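Local structure of hemoglobin-like protein (4NK2) at residues V47-K52 against V102-G107; E68-N73 against A139-A144; K132-W137 against W161-S166. The protein binds haem and, as a group II truncated haemoglobin, probably also oxygen, which it may carry. One frame throughout, in Å; residues are numbered along the deposited sequence.

Contact 1: residues V47-K52 against V102-G107; sequences VKFPSK and VEMCGG
The Schellman motif that closes helix 87-104 at G106 meets the chain as it leaves strand 35-48: K52 lies against G106, P50 against C105 and F49 against M104. G106 has a positive phi of 109°, and its N bonds back to E103 O (2.9 Å) while G107 N returns to V102 O. A side chain at G106 would run into K52 CA and into the carbonyl oxygen of C105, so the close passage of the two backbones depends on this residue having none. K52 makes two approaches to this turn. Its CA-H is directed at C105 O (3.4 Å, 154° at the hydrogen), and its extended side chain runs alongside the G106 carbonyl, with K52 CE 3.6 Å from G106 O. In this truncated globin the contact joins the end of the E helix to the segment that leads into helix 53-75. P50 packs its ring against the last helical turn, its CD 3.7 Å from M104 O and its CG 4.1 Å from C105 SG. Further in, the M104 chain bends at chi2 (-58°) and sets its sulfur beside F49 rather than over it. M104 SD is 3.5 Å from F49 CE2 and close to the ring plane, a Met-aromatic contact at the edge. The F49 ring also meets those of W161 and F165. V47 and K48 pair with an antiparallel strand of the second subunit, and P50 O is hydrogen-bonded to S32 OG of that subunit.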
loop_
_atom_site.group_PDB
_atom_site.type_symbol
_atom_site.label_atom_id
_atom_site.label_comp_id
_atom_site.label_asym_id
_atom_site.label_seq_id
_atom_site.Cartn_x
_atom_site.Cartn_y
_atom_site.Cartn_z
ATOM N N VAL A 47 -13.880 9.134 -9.472
ATOM C CA VAL A 47 -13.940 8.273 -10.661
ATOM C C VAL A 47 -15.271 8.441 -11.412
ATOM O O VAL A 47 -16.353 8.195 -10.854
ATOM C CB VAL A 47 -13.779 6.793 -10.322
ATOM C CG1 VAL A 47 -13.928 5.949 -11.587
ATOM C CG2 VAL A 47 -12.428 6.533 -9.681
ATOM N N LYS A 48 -15.199 8.833 -12.676
ATOM C CA LYS A 48 -16.383 8.924 -13.502
ATOM C C LYS A 48 -16.494 7.701 -14.388
ATOM O O LYS A 48 -15.714 7.537 -15.290
ATOM C CB LYS A 48 -16.321 10.161 -14.375
ATOM C CG LYS A 48 -15.922 11.399 -13.661
ATOM C CD LYS A 48 -17.080 12.340 -13.561
ATOM C CE LYS A 48 -16.723 13.714 -14.041
ATOM N NZ LYS A 48 -17.841 14.643 -13.779
ATOM N N PHE A 49 -17.470 6.852 -14.121
ATOM C CA PHE A 49 -17.700 5.658 -14.935
ATOM C C PHE A 49 -18.289 6.107 -16.272
ATOM O O PHE A 49 -18.930 7.157 -16.334
ATOM C CB PHE A 49 -18.634 4.677 -14.224
ATOM C CG PHE A 49 -17.911 3.682 -13.328
ATOM C CD1 PHE A 49 -17.184 4.114 -12.226
ATOM C CD2 PHE A 49 -17.970 2.318 -13.594
ATOM C CE1 PHE A 49 -16.520 3.192 -11.396
ATOM C CE2 PHE A 49 -17.317 1.394 -12.778
ATOM C CZ PHE A 49 -16.588 1.832 -11.678
ATOM N N PRO A 50 -18.058 5.325 -17.344
ATOM C CA PRO A 50 -18.489 5.721 -18.695
ATOM C C PRO A 50 -20.003 5.771 -18.782
ATOM O O PRO A 50 -20.644 4.971 -18.108
ATOM C CB PRO A 50 -17.996 4.571 -19.578
ATOM C CG PRO A 50 -16.957 3.840 -18.742
ATOM C CD PRO A 50 -17.414 4.001 -17.327
ATOM N N SER A 51 -20.572 6.667 -19.592
ATOM C CA SER A 51 -22.006 6.607 -19.835
ATOM C C SER A 51 -22.271 5.510 -20.849
ATOM O O SER A 51 -21.339 5.037 -21.516
ATOM C CB SER A 51 -22.529 7.940 -20.375
ATOM O OG SER A 51 -21.945 8.226 -21.626
ATOM N N LYS A 52 -23.538 5.114 -20.974
ATOM C CA LYS A 52 -23.939 4.071 -21.916
ATOM C C LYS A 52 -23.610 4.420 -23.367
ATOM O O LYS A 52 -23.608 3.537 -24.231
ATOM C CB LYS A 52 -25.439 3.793 -21.784
ATOM C CG LYS A 52 -25.961 2.671 -22.686
ATOM C CD LYS A 52 -27.360 2.231 -22.228
ATOM C CE LYS A 52 -27.915 1.075 -23.056
ATOM N NZ LYS A 52 -29.303 0.704 -22.632
ATOM N N VAL A 102 -17.574 -4.467 -20.839
ATOM C CA VAL A 102 -18.817 -4.360 -21.603
ATOM C C VAL A 102 -19.946 -3.872 -20.696
ATOM O O VAL A 102 -20.707 -2.980 -21.062
ATOM C CB VAL A 102 -19.207 -5.704 -22.236
ATOM C CG1 VAL A 102 -20.628 -5.638 -22.792
ATOM C CG2 VAL A 102 -18.226 -6.090 -23.338
ATOM N N GLU A 103 -20.049 -4.445 -19.502
ATOM C CA GLU A 103 -21.118 -4.050 -18.582
ATOM C C GLU A 103 -20.972 -2.605 -18.135
ATOM O O GLU A 103 -21.932 -1.815 -18.179
ATOM C CB GLU A 103 -21.157 -4.982 -17.355
ATOM C CG GLU A 103 -22.199 -4.540 -16.318
ATOM C CD GLU A 103 -22.491 -5.601 -15.243
ATOM O OE1 GLU A 103 -21.936 -6.727 -15.313
ATOM O OE2 GLU A 103 -23.290 -5.298 -14.321
ATOM N N MET A 104 -19.774 -2.248 -17.711
ATOM C CA MET A 104 -19.504 -0.923 -17.192
ATOM C C MET A 104 -19.633 0.176 -18.230
ATOM O O MET A 104 -19.845 1.313 -17.891
ATOM C CB MET A 104 -18.126 -0.879 -16.555
ATOM C CG MET A 104 -17.996 -1.740 -15.327
ATOM S SD MET A 104 -19.161 -1.288 -14.066
ATOM C CE MET A 104 -20.117 -2.747 -13.901
ATOM N N CYS A 105 -19.501 -0.178 -19.497
ATOM C CA CYS A 105 -19.714 0.787 -20.576
ATOM C C CYS A 105 -21.180 0.895 -20.982
ATOM O O CYS A 105 -21.518 1.671 -21.889
ATOM C CB CYS A 105 -18.858 0.436 -21.789
ATOM S SG CYS A 105 -17.113 0.796 -21.518
ATOM N N GLY A 106 -22.048 0.129 -20.321
ATOM C CA GLY A 106 -23.483 0.223 -20.574
ATOM C C GLY A 106 -24.078 -0.964 -21.310
ATOM O O GLY A 106 -25.252 -0.940 -21.701
ATOM N N GLY A 107 -23.284 -2.011 -21.507
ATOM C CA GLY A 107 -23.791 -3.202 -22.169
ATOM C C GLY A 107 -24.529 -4.106 -21.194
ATOM O O GLY A 107 -24.769 -3.713 -20.052
#

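Contact 2: residues E68-N73 against A139-A144; sequences EVHHEN and ACYKHA
H70 reaches from helix 53-75 against the face of the Y141 ring. Its CB lies 4.0 Å from A144 CB and sits over the Y141 ring face as a CH-pi contact. With CG anti to the backbone N (chi1 175°), the imidazole lies flat against the phenol ring, the H70 and Y141 centroids 3.7 Å apart and the planes at 20°. H70 CE1 comes within 3.3 Å of Y141 CD1, while H70 CD2 turns to the C140 backbone and lies 3.6 Å from C140 CB. At the far end NE2 is hydrogen-bonded to W137 O; ND1, on the other flank of the ring, shares a water (3.3 Å from H70 ND1) with Y141 OH. The bond to W137 O restrains the rotation of the imidazole, and the water adds a longer link. This is the crossing of the B and G helices of the truncated globin fold, whose local axes approach to 8.4 Å with directions 132° apart. A144 faces the crossing and takes V69 CG1 at 3.8 Å from its CB. One turn later, N73 bridges the helices: ND2 gives an almost straight hydrogen bond to C140 O (3.0 Å), in the carbonyl plane on a lone pair. That oxygen, nearly in the N73 amide plane, also accepts the helical bond from A144 N. Closer to the backbone, the CB atoms of N73 and C140 pack together.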
loop_
_atom_site.group_PDB
_atom_site.type_symbol
_atom_site.label_atom_id
_atom_site.label_comp_id
_atom_site.label_asym_id
_atom_site.label_seq_id
_atom_site.Cartn_x
_atom_site.Cartn_y
_atom_site.Cartn_z
ATOM N N GLU A 68 -9.070 -7.819 -25.208
ATOM C CA GLU A 68 -8.163 -8.843 -25.724
ATOM C C GLU A 68 -6.824 -8.223 -26.110
ATOM O O GLU A 68 -5.774 -8.704 -25.709
ATOM C CB GLU A 68 -8.798 -9.552 -26.928
ATOM C CG GLU A 68 -7.842 -10.412 -27.747
ATOM C CD GLU A 68 -7.296 -11.606 -26.986
ATOM O OE1 GLU A 68 -8.043 -12.217 -26.187
ATOM O OE2 GLU A 68 -6.113 -11.952 -27.208
ATOM N N VAL A 69 -6.856 -7.140 -26.878
ATOM C CA VAL A 69 -5.614 -6.495 -27.296
ATOM C C VAL A 69 -4.858 -5.916 -26.099
ATOM O O VAL A 69 -3.624 -5.994 -26.030
ATOM C CB VAL A 69 -5.886 -5.409 -28.370
ATOM C CG1 VAL A 69 -4.647 -4.552 -28.608
ATOM C CG2 VAL A 69 -6.352 -6.068 -29.671
ATOM N N HIS A 70 -5.581 -5.340 -25.144
ATOM C CA HIS A 70 -4.906 -4.775 -23.973
ATOM C C HIS A 70 -4.114 -5.895 -23.308
ATOM O O HIS A 70 -2.975 -5.709 -22.877
ATOM C CB HIS A 70 -5.920 -4.165 -22.987
ATOM C CG HIS A 70 -5.305 -3.663 -21.711
ATOM N ND1 HIS A 70 -5.770 -4.035 -20.466
ATOM C CD2 HIS A 70 -4.271 -2.814 -21.486
ATOM C CE1 HIS A 70 -5.043 -3.443 -19.530
ATOM N NE2 HIS A 70 -4.129 -2.695 -20.126
ATOM N N HIS A 71 -4.742 -7.052 -23.218
ATOM C CA HIS A 71 -4.011 -8.187 -22.581
ATOM C C HIS A 71 -2.858 -8.682 -23.408
ATOM O O HIS A 71 -1.851 -8.967 -22.810
ATOM C CB HIS A 71 -4.997 -9.302 -22.220
ATOM C CG HIS A 71 -5.683 -9.080 -20.905
ATOM N ND1 HIS A 71 -5.149 -9.516 -19.715
ATOM C CD2 HIS A 71 -6.835 -8.442 -20.591
ATOM C CE1 HIS A 71 -5.948 -9.172 -18.721
ATOM N NE2 HIS A 71 -6.978 -8.515 -19.224
ATOM N N GLU A 72 -2.925 -8.660 -24.724
ATOM C CA GLU A 72 -1.764 -9.003 -25.551
ATOM C C GLU A 72 -0.611 -8.047 -25.233
ATOM O O GLU A 72 0.543 -8.471 -25.087
ATOM C CB GLU A 72 -2.127 -8.985 -27.040
ATOM C CG GLU A 72 -3.093 -10.098 -27.419
ATOM C CD GLU A 72 -3.681 -9.924 -28.798
ATOM O OE1 GLU A 72 -3.217 -9.033 -29.541
ATOM O OE2 GLU A 72 -4.615 -10.675 -29.140
ATOM N N ASN A 73 -0.921 -6.757 -25.105
ATOM C CA ASN A 73 0.089 -5.761 -24.754
ATOM C C ASN A 73 0.684 -6.051 -23.369
ATOM O O ASN A 73 1.895 -6.013 -23.179
ATOM C CB ASN A 73 -0.510 -4.343 -24.801
ATOM C CG ASN A 73 -0.845 -3.890 -26.228
ATOM O OD1 ASN A 73 -0.402 -4.509 -27.199
ATOM N ND2 ASN A 73 -1.629 -2.810 -26.355
ATOM N N ALA A 139 -0.319 2.386 -19.995
ATOM C CA ALA A 139 0.309 2.609 -21.302
ATOM C C ALA A 139 -0.086 1.506 -22.263
ATOM O O ALA A 139 -0.234 1.736 -23.470
ATOM C CB ALA A 139 1.814 2.684 -21.175
ATOM N N CYS A 140 -0.235 0.296 -21.733
ATOM C CA CYS A 140 -0.729 -0.808 -22.540
ATOM C C CYS A 140 -2.149 -0.540 -23.020
ATOM O O CYS A 140 -2.538 -0.999 -24.096
ATOM C CB CYS A 140 -0.704 -2.116 -21.749
ATOM S SG CYS A 140 0.966 -2.773 -21.515
ATOM N N TYR A 141 -2.941 0.158 -22.210
ATOM C CA TYR A 141 -4.325 0.426 -22.593
ATOM C C TYR A 141 -4.381 1.544 -23.627
ATOM O O TYR A 141 -5.171 1.484 -24.584
ATOM C CB TYR A 141 -5.163 0.790 -21.372
ATOM C CG TYR A 141 -6.417 -0.033 -21.248
ATOM C CD1 TYR A 141 -6.733 -0.665 -20.055
ATOM C CD2 TYR A 141 -7.301 -0.155 -22.315
ATOM C CE1 TYR A 141 -7.886 -1.409 -19.919
ATOM C CE2 TYR A 141 -8.461 -0.907 -22.188
ATOM C CZ TYR A 141 -8.741 -1.532 -20.984
ATOM O OH TYR A 141 -9.891 -2.288 -20.836
ATOM N N LYS A 142 -3.547 2.563 -23.439
ATOM C CA LYS A 142 -3.444 3.647 -24.429
ATOM C C LYS A 142 -3.165 3.062 -25.809
ATOM O O LYS A 142 -3.846 3.391 -26.798
ATOM C CB LYS A 142 -2.331 4.627 -24.032
ATOM C CG LYS A 142 -2.214 5.846 -24.976
ATOM C CD LYS A 142 -0.990 6.712 -24.638
ATOM C CE LYS A 142 0.302 6.038 -25.040
ATOM N NZ LYS A 142 1.493 6.924 -24.840
ATOM N N HIS A 143 -2.173 2.184 -25.896
ATOM C CA HIS A 143 -1.889 1.529 -27.181
ATOM C C HIS A 143 -3.033 0.667 -27.706
ATOM O O HIS A 143 -3.351 0.726 -28.904
ATOM C CB HIS A 143 -0.582 0.738 -27.121
ATOM C CG HIS A 143 0.626 1.615 -27.146
ATOM N ND1 HIS A 143 1.248 2.056 -25.998
ATOM C CD2 HIS A 143 1.295 2.181 -28.179
ATOM C CE1 HIS A 143 2.269 2.832 -26.323
ATOM N NE2 HIS A 143 2.317 2.924 -27.641
ATOM N N ALA A 144 -3.653 -0.134 -26.835
ATOM C CA ALA A 144 -4.806 -0.932 -27.273
ATOM C C ALA A 144 -5.899 -0.045 -27.872
ATOM O O ALA A 144 -6.468 -0.366 -28.917
ATOM C CB ALA A 144 -5.369 -1.785 -26.123
HETATM O O HOH W 1 -8.854 -4.906 -19.711
#

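Contact 3: residues K132-W137 against W161-S166. With HEM (protoporphyrin IX containing Fe), chain C.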
loop_
_atom_site.group_PDB
_atom_site.type_symbol
_atom_site.label_atom_id
_atom_site.label_comp_id
_atom_site.label_asym_id
_atom_site.label_seq_id
_atom_site.Cartn_x
_atom_site.Cartn_y
_atom_site.Cartn_z
ATOM N N LYS A 132 4.276 1.926 -10.526
ATOM C CA LYS A 132 4.797 1.640 -11.854
ATOM C C LYS A 132 3.959 0.622 -12.618
ATOM O O LYS A 132 3.751 0.766 -13.807
ATOM C CB LYS A 132 6.236 1.160 -11.763
ATOM C CG LYS A 132 6.911 0.954 -13.085
ATOM C CD LYS A 132 7.109 2.257 -13.804
ATOM C CE LYS A 132 8.189 2.152 -14.859
ATOM N NZ LYS A 132 8.208 3.326 -15.765
ATOM N N ALA A 133 3.496 -0.408 -11.928
ATOM C CA ALA A 133 2.576 -1.387 -12.514
ATOM C C ALA A 133 1.332 -0.719 -13.099
ATOM O O ALA A 133 0.882 -1.072 -14.196
ATOM C CB ALA A 133 2.176 -2.409 -11.477
ATOM N N ARG A 134 0.755 0.225 -12.364
ATOM C CA ARG A 134 -0.397 0.957 -12.885
ATOM C C ARG A 134 -0.022 1.764 -14.122
ATOM O O ARG A 134 -0.792 1.809 -15.089
ATOM C CB ARG A 134 -1.005 1.893 -11.832
ATOM C CG ARG A 134 -1.825 3.023 -12.476
ATOM C CD ARG A 134 -2.531 3.906 -11.444
ATOM N NE ARG A 134 -3.244 5.007 -12.084
ATOM C CZ ARG A 134 -2.726 6.214 -12.315
ATOM N NH1 ARG A 134 -1.484 6.499 -11.936
ATOM N NH2 ARG A 134 -3.460 7.146 -12.915
ATOM N N GLU A 135 1.153 2.390 -14.109
ATOM C CA GLU A 135 1.576 3.192 -15.262
ATOM C C GLU A 135 1.716 2.318 -16.494
ATOM O O GLU A 135 1.266 2.685 -17.583
ATOM C CB GLU A 135 2.899 3.915 -14.982
ATOM C CG GLU A 135 2.803 4.959 -13.884
ATOM C CD GLU A 135 4.013 5.881 -13.855
ATOM O OE1 GLU A 135 4.773 5.916 -14.850
ATOM O OE2 GLU A 135 4.193 6.579 -12.835
ATOM N N ILE A 136 2.337 1.157 -16.319
ATOM C CA ILE A 136 2.519 0.219 -17.428
ATOM C C ILE A 136 1.176 -0.346 -17.908
ATOM O O ILE A 136 0.934 -0.442 -19.107
ATOM C CB ILE A 136 3.478 -0.932 -17.046
ATOM C CG1 ILE A 136 4.914 -0.410 -16.878
ATOM C CG2 ILE A 136 3.429 -2.037 -18.095
ATOM C CD1 ILE A 136 5.854 -1.459 -16.241
ATOM N N TRP A 137 0.300 -0.717 -16.977
ATOM C CA TRP A 137 -1.041 -1.193 -17.333
ATOM C C TRP A 137 -1.770 -0.126 -18.161
ATOM O O TRP A 137 -2.416 -0.439 -19.165
ATOM C CB TRP A 137 -1.806 -1.514 -16.046
ATOM C CG TRP A 137 -3.209 -2.108 -16.165
ATOM C CD1 TRP A 137 -3.555 -3.433 -16.078
ATOM C CD2 TRP A 137 -4.442 -1.382 -16.285
ATOM N NE1 TRP A 137 -4.923 -3.574 -16.169
ATOM C CE2 TRP A 137 -5.490 -2.331 -16.298
ATOM C CE3 TRP A 137 -4.758 -0.022 -16.407
ATOM C CZ2 TRP A 137 -6.831 -1.964 -16.426
ATOM C CZ3 TRP A 137 -6.092 0.346 -16.524
ATOM C CH2 TRP A 137 -7.111 -0.622 -16.543
ATOM N N TRP A 161 -12.034 7.268 -17.219
ATOM C CA TRP A 161 -12.501 6.214 -16.315
ATOM C C TRP A 161 -11.352 5.330 -15.839
ATOM O O TRP A 161 -11.123 5.192 -14.635
ATOM C CB TRP A 161 -13.587 5.355 -16.968
ATOM C CG TRP A 161 -13.965 4.153 -16.126
ATOM C CD1 TRP A 161 -14.271 4.147 -14.789
ATOM C CD2 TRP A 161 -14.084 2.791 -16.570
ATOM N NE1 TRP A 161 -14.568 2.858 -14.378
ATOM C CE2 TRP A 161 -14.456 2.013 -15.452
ATOM C CE3 TRP A 161 -13.908 2.159 -17.807
ATOM C CZ2 TRP A 161 -14.659 0.631 -15.535
ATOM C CZ3 TRP A 161 -14.106 0.794 -17.891
ATOM C CH2 TRP A 161 -14.483 0.041 -16.756
ATOM N N ILE A 162 -10.615 4.720 -16.760
ATOM C CA ILE A 162 -9.550 3.812 -16.302
ATOM C C ILE A 162 -8.366 4.545 -15.657
ATOM O O ILE A 162 -7.727 4.004 -14.751
ATOM C CB ILE A 162 -9.039 2.864 -17.421
ATOM C CG1 ILE A 162 -8.503 3.663 -18.617
ATOM C CG2 ILE A 162 -10.144 1.928 -17.860
ATOM C CD1 ILE A 162 -7.774 2.803 -19.653
ATOM N N GLU A 163 -8.041 5.741 -16.145
ATOM C CA GLU A 163 -6.929 6.509 -15.566
ATOM C C GLU A 163 -7.172 6.787 -14.097
ATOM O O GLU A 163 -6.244 6.739 -13.287
ATOM C CB GLU A 163 -6.724 7.850 -16.290
ATOM C CG GLU A 163 -5.480 8.619 -15.818
ATOM C CD GLU A 163 -5.700 9.432 -14.536
ATOM O OE1 GLU A 163 -6.873 9.718 -14.166
ATOM O OE2 GLU A 163 -4.681 9.821 -13.906
ATOM N N SER A 164 -8.415 7.097 -13.739
ATOM C CA SER A 164 -8.703 7.374 -12.336
ATOM C C SER A 164 -9.008 6.110 -11.544
ATOM O O SER A 164 -8.526 5.955 -10.426
ATOM C CB SER A 164 -9.842 8.382 -12.181
ATOM O OG SER A 164 -10.117 8.570 -10.802
ATOM N N PHE A 165 -9.811 5.213 -12.116
ATOM C CA PHE A 165 -10.228 4.012 -11.396
ATOM C C PHE A 165 -9.009 3.165 -11.053
ATOM O O PHE A 165 -8.954 2.531 -9.994
ATOM C CB PHE A 165 -11.202 3.192 -12.247
ATOM C CG PHE A 165 -11.942 2.121 -11.477
ATOM C CD1 PHE A 165 -12.240 2.285 -10.130
ATOM C CD2 PHE A 165 -12.356 0.957 -12.109
ATOM C CE1 PHE A 165 -12.938 1.301 -9.428
ATOM C CE2 PHE A 165 -13.049 -0.035 -11.408
ATOM C CZ PHE A 165 -13.334 0.139 -10.071
ATOM N N SER A 166 -8.027 3.153 -11.953
ATOM C CA SER A 166 -6.823 2.348 -11.753
ATOM C C SER A 166 -6.050 2.778 -10.507
ATOM O O SER A 166 -5.319 1.982 -9.909
ATOM C CB SER A 166 -5.915 2.391 -12.990
ATOM O OG SER A 166 -5.523 3.720 -13.337
HETATM C CHA HEM C . -8.098 -9.157 -12.584
HETATM C CHB HEM C . -3.886 -6.813 -12.978
HETATM C CHC HEM C . -6.279 -2.563 -12.853
HETATM C CHD HEM C . -10.200 -5.095 -14.264
HETATM C C1A HEM C . -6.746 -8.920 -12.605
HETATM C C2A HEM C . -5.678 -9.889 -12.368
HETATM C C3A HEM C . -4.515 -9.215 -12.484
HETATM C C4A HEM C . -4.809 -7.821 -12.786
HETATM C CMA HEM C . -3.079 -9.771 -12.346
HETATM C CAA HEM C . -5.875 -11.398 -12.040
HETATM C CBA HEM C . -5.813 -11.544 -10.505
HETATM C CGA HEM C . -6.026 -12.949 -9.950
HETATM O O1A HEM C . -5.251 -13.368 -9.043
HETATM O O2A HEM C . -6.966 -13.675 -10.375
HETATM C C1B HEM C . -4.126 -5.451 -12.881
HETATM C C2B HEM C . -3.142 -4.395 -12.701
HETATM C C3B HEM C . -3.799 -3.221 -12.666
HETATM C C4B HEM C . -5.228 -3.476 -12.824
HETATM C CMB HEM C . -1.613 -4.567 -12.592
HETATM C CAB HEM C . -3.123 -1.849 -12.486
HETATM C CBB HEM C . -3.865 -0.784 -12.159
HETATM C C1C HEM C . -7.561 -2.859 -13.279
HETATM C C2C HEM C . -8.639 -1.926 -13.580
HETATM C C3C HEM C . -9.719 -2.638 -13.959
HETATM C C4C HEM C . -9.367 -4.045 -13.928
HETATM C CMC HEM C . -8.554 -0.389 -13.452
HETATM C CAC HEM C . -11.107 -2.112 -14.394
HETATM C CBC HEM C . -11.281 -0.848 -14.803
HETATM C C1D HEM C . -10.074 -6.396 -13.836
HETATM C C2D HEM C . -11.138 -7.383 -13.737
HETATM C C3D HEM C . -10.464 -8.646 -13.224
HETATM C C4D HEM C . -9.071 -8.304 -13.049
HETATM C CMD HEM C . -12.639 -7.232 -14.090
HETATM C CAD HEM C . -11.149 -9.996 -12.917
HETATM C CBD HEM C . -11.754 -9.879 -11.515
HETATM C CGD HEM C . -12.427 -11.196 -11.200
HETATM O O1D HEM C . -11.701 -12.192 -10.965
HETATM O O2D HEM C . -13.686 -11.248 -11.198
HETATM N NA HEM C . -6.179 -7.685 -12.856
HETATM N NB HEM C . -5.371 -4.842 -12.953
HETATM N NC HEM C . -8.057 -4.134 -13.514
HETATM N ND HEM C . -8.885 -6.978 -13.424
HETATM FE FE HEM C . -7.141 -5.880 -13.099
#
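R134 grips the C-terminal part of helix 155-165 with one edge of its guanidinium group, the one formed by NE and NH2. R134 NH2 donates to E163 O at 2.8 Å in a nearly straight bond (166°), and R134 NE donates to S166 OG at 2.9 Å; both acceptors lie close to the guanidinium plane. S166 OG passes the chain on by donating to I162 O at 2.6 Å, in the plane of that carbonyl, a bond made possible by a chi1 of 58° that sets OG between the backbone N and the carbonyl carbon. R134 NH2 also forms a salt bridge with E163 OE2 (3.1 Å), although the guanidinium and carboxylate planes stand 77° apart. The E163 carboxylate is shared with R181, and R134 NH1 is bonded to R180 O, so the buried charges are met from several sides. A leucine in place of R134 could donate to neither E163 O nor S166 OG, and E163 would probably be left with one less counter-charge and the S166 hydroxyl less firmly set. These are the G and H helices of the truncated globin, and their junction forms one wall of the haem pocket. W137, at the position of the tryptophan characteristic of group II, spreads one face over the porphyrin, with CZ2 3.4 Å from haem C1C. The far edge of its indole meets I162, W137 CZ3 being 4.0 Å from I162 CB. S166 CA touches the haem methyl CMC at 3.7 Å. F165 turns a ring edge to a vinyl group, its CD2 3.4 Å from haem CBC, while W161 approaches the same vinyl carbon.

Overall arrangement
Contact 3 lies deepest, its centre about 5 Å from the centre of the chain, and every residue that touches there is buried; contacts 1 and 2 are partly buried and farther out. Helix 131-147 serves both contacts 2 and 3, one turn facing helix 53-75 and the preceding one facing helix 155-165 and the haem. Their chemistry differs accordingly: ring stacking and an amide bond in contact 2, buried charges and haem packing in contact 3. Contact 1 has no hydrogen bond between its segments and relies on sulfur, proline and backbone packing at the subunit interface. It touches contact 3 mainly through W161, and also through S164, but does not touch contact 2.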